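Local coordinates for protein transferrin (Manduca sexta, PDB 6WB6) that carries ferric iron in the insect, binding a single Fe(III) ion per molecule together with carbonate as the accompanying anion, at residues V93-K98 / G206-L211; L111-T116 / A160-V165. All blocks are in the same frame, centred on the assembly; numbering follows the deposited sequence.

Contact 1 of 2, residues V93-K98 / G206-L211; sequences VIVVHK and GALRCL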
loop_
_atom_site.group_PDB
_atom_site.type_symbol
_atom_site.label_atom_id
_atom_site.label_comp_id
_atom_site.label_asym_id
_atom_site.label_seq_id
_atom_site.Cartn_x
_atom_site.Cartn_y
_atom_site.Cartn_z
ATOM N N VAL A 93 20.909 13.641 11.829
ATOM C CA VAL A 93 22.109 14.450 11.801
ATOM C C VAL A 93 22.601 14.545 10.375
ATOM O O VAL A 93 22.238 13.748 9.505
ATOM C CB VAL A 93 23.225 13.905 12.744
ATOM C CG1 VAL A 93 22.766 14.025 14.196
ATOM C CG2 VAL A 93 23.602 12.529 12.420
ATOM N N ILE A 94 23.439 15.555 10.161
ATOM C CA ILE A 94 24.166 15.797 8.921
ATOM C C ILE A 94 25.648 15.595 9.236
ATOM O O ILE A 94 26.177 16.236 10.152
ATOM C CB ILE A 94 23.933 17.221 8.398
ATOM C CG1 ILE A 94 22.440 17.585 8.356
ATOM C CG2 ILE A 94 24.568 17.365 7.009
ATOM C CD1 ILE A 94 22.202 19.029 8.047
ATOM N N VAL A 95 26.321 14.710 8.505
ATOM C CA VAL A 95 27.714 14.364 8.799
ATOM C C VAL A 95 28.569 14.687 7.575
ATOM O O VAL A 95 28.266 14.250 6.461
ATOM C CB VAL A 95 27.867 12.892 9.223
ATOM C CG1 VAL A 95 29.344 12.562 9.532
ATOM C CG2 VAL A 95 26.954 12.542 10.468
ATOM N N VAL A 96 29.649 15.440 7.798
ATOM C CA VAL A 96 30.559 15.899 6.756
ATOM C C VAL A 96 31.996 15.588 7.168
ATOM O O VAL A 96 32.282 15.284 8.327
ATOM C CB VAL A 96 30.409 17.408 6.490
ATOM C CG1 VAL A 96 29.058 17.709 5.932
ATOM C CG2 VAL A 96 30.638 18.196 7.777
ATOM N N HIS A 97 32.906 15.677 6.191
ATOM C CA HIS A 97 34.334 15.636 6.478
ATOM C C HIS A 97 34.717 16.930 7.167
ATOM O O HIS A 97 34.176 17.986 6.845
ATOM C CB HIS A 97 35.148 15.469 5.193
ATOM C CG HIS A 97 34.967 14.140 4.528
ATOM N ND1 HIS A 97 33.982 13.899 3.594
ATOM C CD2 HIS A 97 35.651 12.979 4.660
ATOM C CE1 HIS A 97 34.062 12.645 3.185
ATOM N NE2 HIS A 97 35.065 12.064 3.819
ATOM N N LYS A 98 35.643 16.851 8.128
ATOM C CA LYS A 98 35.970 18.034 8.932
ATOM C C LYS A 98 36.438 19.202 8.071
ATOM O O LYS A 98 36.168 20.364 8.400
ATOM C CB LYS A 98 37.044 17.695 9.969
ATOM C CG LYS A 98 38.424 17.427 9.420
ATOM C CD LYS A 98 39.473 17.597 10.529
ATOM C CE LYS A 98 40.866 17.160 10.096
ATOM N NZ LYS A 98 41.864 17.346 11.191
ATOM N N GLY A 206 25.618 2.480 6.073
ATOM C CA GLY A 206 26.111 2.614 4.716
ATOM C C GLY A 206 26.243 4.055 4.270
ATOM O O GLY A 206 27.125 4.388 3.480
ATOM N N ALA A 207 25.388 4.937 4.772
ATOM C CA ALA A 207 25.555 6.342 4.439
ATOM C C ALA A 207 26.883 6.871 4.955
ATOM O O ALA A 207 27.531 7.673 4.290
ATOM C CB ALA A 207 24.408 7.160 5.012
ATOM N N LEU A 208 27.299 6.457 6.150
ATOM C CA LEU A 208 28.597 6.910 6.625
ATOM C C LEU A 208 29.720 6.246 5.832
ATOM O O LEU A 208 30.748 6.873 5.584
ATOM C CB LEU A 208 28.737 6.649 8.135
ATOM C CG LEU A 208 27.689 7.435 8.961
ATOM C CD1 LEU A 208 27.328 6.789 10.260
ATOM C CD2 LEU A 208 28.198 8.843 9.197
ATOM N N ARG A 209 29.537 5.001 5.399
ATOM C CA ARG A 209 30.523 4.388 4.503
ATOM C C ARG A 209 30.558 5.096 3.158
ATOM O O ARG A 209 31.628 5.264 2.559
ATOM C CB ARG A 209 30.212 2.907 4.301
ATOM C CG ARG A 209 30.374 2.100 5.570
ATOM C CD ARG A 209 30.285 0.628 5.302
ATOM N NE ARG A 209 28.925 0.261 4.948
ATOM C CZ ARG A 209 28.050 -0.312 5.772
ATOM N NH1 ARG A 209 28.383 -0.618 7.023
ATOM N NH2 ARG A 209 26.828 -0.588 5.332
ATOM N N CYS A 210 29.389 5.471 2.643
ATOM C CA CYS A 210 29.361 6.300 1.451
ATOM C C CYS A 210 30.198 7.551 1.668
ATOM O O CYS A 210 31.000 7.936 0.813
ATOM C CB CYS A 210 27.909 6.648 1.105
ATOM S SG CYS A 210 27.678 7.941 -0.125
ATOM N N LEU A 211 30.069 8.162 2.836
ATOM C CA LEU A 211 30.798 9.396 3.133
ATOM C C LEU A 211 32.291 9.129 3.365
ATOM O O LEU A 211 33.152 9.865 2.860
ATOM C CB LEU A 211 30.157 10.065 4.355
ATOM C CG LEU A 211 30.835 11.313 4.962
ATOM C CD1 LEU A 211 30.616 12.509 4.091
ATOM C CD2 LEU A 211 30.343 11.624 6.362
#
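V95 of strand 93-97 and L211 of helix 206-211 form the main apolar contact, with L208, one helical turn earlier, as the second partner. A chi1 of -180° turns V95 CG1 away from the backbone N, and this methyl reaches CD2 of both leucines: V95 CG1 lies 3.5 Å from L211 CD2, closer than usual van der Waals contact, and 3.9 Å from L208 CD2. Each leucine crosses the valine at about a right angle and touches it through CD2. L211 CD2 also presses on the strand backbone, 3.3 Å from V95 O.

A second set of contacts joins H97 to the second methyl and the carbonyl of L211. The imidazole slides past the leucine in the opposite direction, and H97 CE1 comes within 3.6 Å of L211 CD1. The two methyls of L211 are thus shared out, CD2 to V95 and CD1 to H97. The carbonyl of L211 meets the same ring at its edge, near the ring plane, with H97 CE1 2.9 Å from L211 O. H97 NE2 is 3.1 Å from L211 O, but its angle is too poor for a hydrogen bond; no hydrogen bond crosses this contact.

The segments run in nearly the same direction, with 24° between their axes and a closest approach of 9.5 Å. Around them, strand 249-252 offers F249 to both H97 and L211, A219 of strand 218-222 touches L211, and T226 and F229 of helix 223-229 pack on V95 and L208, respectively. Through L208 and L211, helix 203-213 packs against the mixed sheet beside helix 223-229.

Contact 2 of 2, residues L111-T116 / A160-V165; sequences LRSCHT and AKSCIV. With CO3 (carbonate ion), chain G.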
loop_
_atom_site.group_PDB
_atom_site.type_symbol
_atom_site.label_atom_id
_atom_site.label_comp_id
_atom_site.label_asym_id
_atom_site.label_seq_id
_atom_site.Cartn_x
_atom_site.Cartn_y
_atom_site.Cartn_z
ATOM N N LEU A 111 26.756 19.152 -3.500
ATOM C CA LEU A 111 27.546 18.125 -2.842
ATOM C C LEU A 111 27.115 16.736 -3.297
ATOM O O LEU A 111 25.997 16.532 -3.778
ATOM C CB LEU A 111 27.417 18.224 -1.331
ATOM C CG LEU A 111 27.959 19.468 -0.642
ATOM C CD1 LEU A 111 27.767 19.276 0.851
ATOM C CD2 LEU A 111 29.387 19.714 -0.944
ATOM N N ARG A 112 28.030 15.778 -3.157
ATOM C CA ARG A 112 27.691 14.372 -3.274
ATOM C C ARG A 112 27.149 13.875 -1.935
ATOM O O ARG A 112 27.881 13.848 -0.938
ATOM C CB ARG A 112 28.913 13.570 -3.702
ATOM C CG ARG A 112 29.606 14.072 -4.967
ATOM C CD ARG A 112 30.732 13.115 -5.324
ATOM N NE ARG A 112 31.820 13.238 -4.361
ATOM C CZ ARG A 112 32.717 14.214 -4.387
ATOM N NH1 ARG A 112 32.659 15.124 -5.350
ATOM N NH2 ARG A 112 33.668 14.272 -3.465
ATOM N N SER A 113 25.878 13.455 -1.927
ATOM C CA SER A 113 25.094 13.227 -0.716
ATOM C C SER A 113 24.834 11.747 -0.487
ATOM O O SER A 113 24.570 11.002 -1.430
ATOM C CB SER A 113 23.746 13.953 -0.797
ATOM O OG SER A 113 22.934 13.437 -1.836
ATOM N N CYS A 114 24.898 11.334 0.781
ATOM C CA CYS A 114 24.755 9.942 1.176
ATOM C C CYS A 114 23.535 9.800 2.068
ATOM O O CYS A 114 23.503 10.333 3.184
ATOM C CB CYS A 114 26.001 9.442 1.909
ATOM S SG CYS A 114 27.541 9.638 1.023
ATOM N N HIS A 115 22.561 9.039 1.598
ATOM C CA HIS A 115 21.257 8.948 2.218
ATOM C C HIS A 115 21.035 7.520 2.674
ATOM O O HIS A 115 21.570 6.571 2.092
ATOM C CB HIS A 115 20.132 9.351 1.237
ATOM C CG HIS A 115 20.223 10.776 0.768
ATOM N ND1 HIS A 115 19.484 11.795 1.326
ATOM C CD2 HIS A 115 20.993 11.352 -0.183
ATOM C CE1 HIS A 115 19.807 12.941 0.757
ATOM N NE2 HIS A 115 20.701 12.697 -0.181
ATOM N N THR A 116 20.215 7.369 3.703
ATOM C CA THR A 116 19.845 6.029 4.141
ATOM C C THR A 116 19.063 5.317 3.058
ATOM O O THR A 116 19.389 4.192 2.664
ATOM C CB THR A 116 19.026 6.112 5.419
ATOM O OG1 THR A 116 17.826 6.853 5.167
ATOM C CG2 THR A 116 19.822 6.784 6.474
ATOM N N ALA A 160 24.963 17.024 -6.437
ATOM C CA ALA A 160 25.670 16.589 -7.635
ATOM C C ALA A 160 25.409 15.123 -7.899
ATOM O O ALA A 160 25.102 14.719 -9.022
ATOM C CB ALA A 160 27.175 16.825 -7.466
ATOM N N LYS A 161 25.575 14.309 -6.871
ATOM C CA LYS A 161 25.297 12.894 -6.923
ATOM C C LYS A 161 24.752 12.511 -5.562
ATOM O O LYS A 161 24.963 13.223 -4.573
ATOM C CB LYS A 161 26.556 12.071 -7.236
ATOM C CG LYS A 161 27.256 12.403 -8.511
ATOM C CD LYS A 161 28.390 11.396 -8.772
ATOM C CE LYS A 161 28.857 11.462 -10.214
ATOM N NZ LYS A 161 30.156 10.771 -10.375
ATOM N N SER A 162 24.042 11.394 -5.510
ATOM C CA SER A 162 23.560 10.907 -4.227
ATOM C C SER A 162 23.546 9.389 -4.244
ATOM O O SER A 162 23.856 8.750 -5.255
ATOM C CB SER A 162 22.183 11.462 -3.908
ATOM O OG SER A 162 22.095 12.854 -4.208
ATOM N N CYS A 163 23.228 8.811 -3.086
ATOM C CA CYS A 163 22.784 7.425 -3.012
ATOM C C CYS A 163 21.447 7.389 -2.290
ATOM O O CYS A 163 21.402 7.532 -1.059
ATOM C CB CYS A 163 23.792 6.521 -2.287
ATOM S SG CYS A 163 23.157 4.854 -2.192
ATOM N N ILE A 164 20.367 7.136 -3.036
ATOM C CA ILE A 164 19.040 7.079 -2.425
ATOM C C ILE A 164 18.307 5.853 -2.943
ATOM O O ILE A 164 17.495 5.943 -3.875
ATOM C CB ILE A 164 18.225 8.359 -2.677
ATOM C CG1 ILE A 164 18.963 9.590 -2.171
ATOM C CG2 ILE A 164 16.920 8.280 -1.886
ATOM C CD1 ILE A 164 18.169 10.911 -2.397
ATOM N N VAL A 165 18.559 4.706 -2.307
ATOM C CA VAL A 165 18.060 3.422 -2.786
ATOM C C VAL A 165 16.623 3.197 -2.346
ATOM O O VAL A 165 16.084 3.916 -1.495
ATOM C CB VAL A 165 18.939 2.244 -2.312
ATOM C CG1 VAL A 165 20.371 2.523 -2.550
ATOM C CG2 VAL A 165 18.741 1.947 -0.847
HETATM C C CO3 G . 15.954 6.686 8.520
HETATM O O1 CO3 G . 15.867 5.407 8.312
HETATM O O2 CO3 G . 16.418 7.395 7.556
HETATM O O3 CO3 G . 15.589 7.272 9.619
HETATM O O HOH W 1 20.452 5.021 -0.015
#
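A beta-alpha-beta unit that leads into the anion site of the iron-binding lobe is built on this pair: strand 112-114 and the weakly bonded strand 161-163 run parallel, joined through helices 121-131 and 147-158. The straightest link is S113 N to K161 O (2.8 Å, 166°). C163 N to S113 O is more bent at 137°, and H115 N to C163 O is stretched to 3.3 Å. Beyond C114 and C163 a water bridges the two chain segments, accepting from V165 N; it lies 2.8 Å from H115 O and probably donates to it.

S113, S162 and H115 meet on the same side of the pair. The hydroxyls S113 OG and S162 OG are 2.6 Å apart, and S113 OG is also hydrogen-bonded, in the ring plane, to H115 NE2. A chi1 of 64° sets that hydroxyl between the backbone N and carbonyl carbon of S113, within reach of both S162 OG and H115 NE2. CD1 of I164 sits over one face of the H115 ring in a CH-pi contact, 3.7 Å from the centroid, while G123 O binds H115 ND1; imidazole rotation is thus restricted from edge and face.

Next in the chain after H115, T116 OG1 donates to O2 of the carbonate (2.8 Å); R120 NE, V122 N and G123 N also bind this anion. V122 and Y124 of helix 121-131 pack on T116 and I164, while strand 218-222 flanks strand 112-114 with V218, A219 and F220.

In the fold
Both contacts belong to one mixed sheet, in which strand 218-222 lies between strands 90-97 and 112-114, and their centres are 10 Å apart. They are joined covalently: C210 of contact 1 and C114 of contact 2 form a disulfide (SG-SG 2.1 Å). Packing reinforces it, with A207 O 3.3 Å from C114 CB. Contact 2 reaches the metal site more closely, the T116 side chain lying about 6 Å from the iron, against about 13 Å for that of L208. Helix 203-213 also carries Y204, an iron ligand with Y90, so the disulfide ties the ligand-bearing helix to the strand that delivers the carbonate-binding threonine.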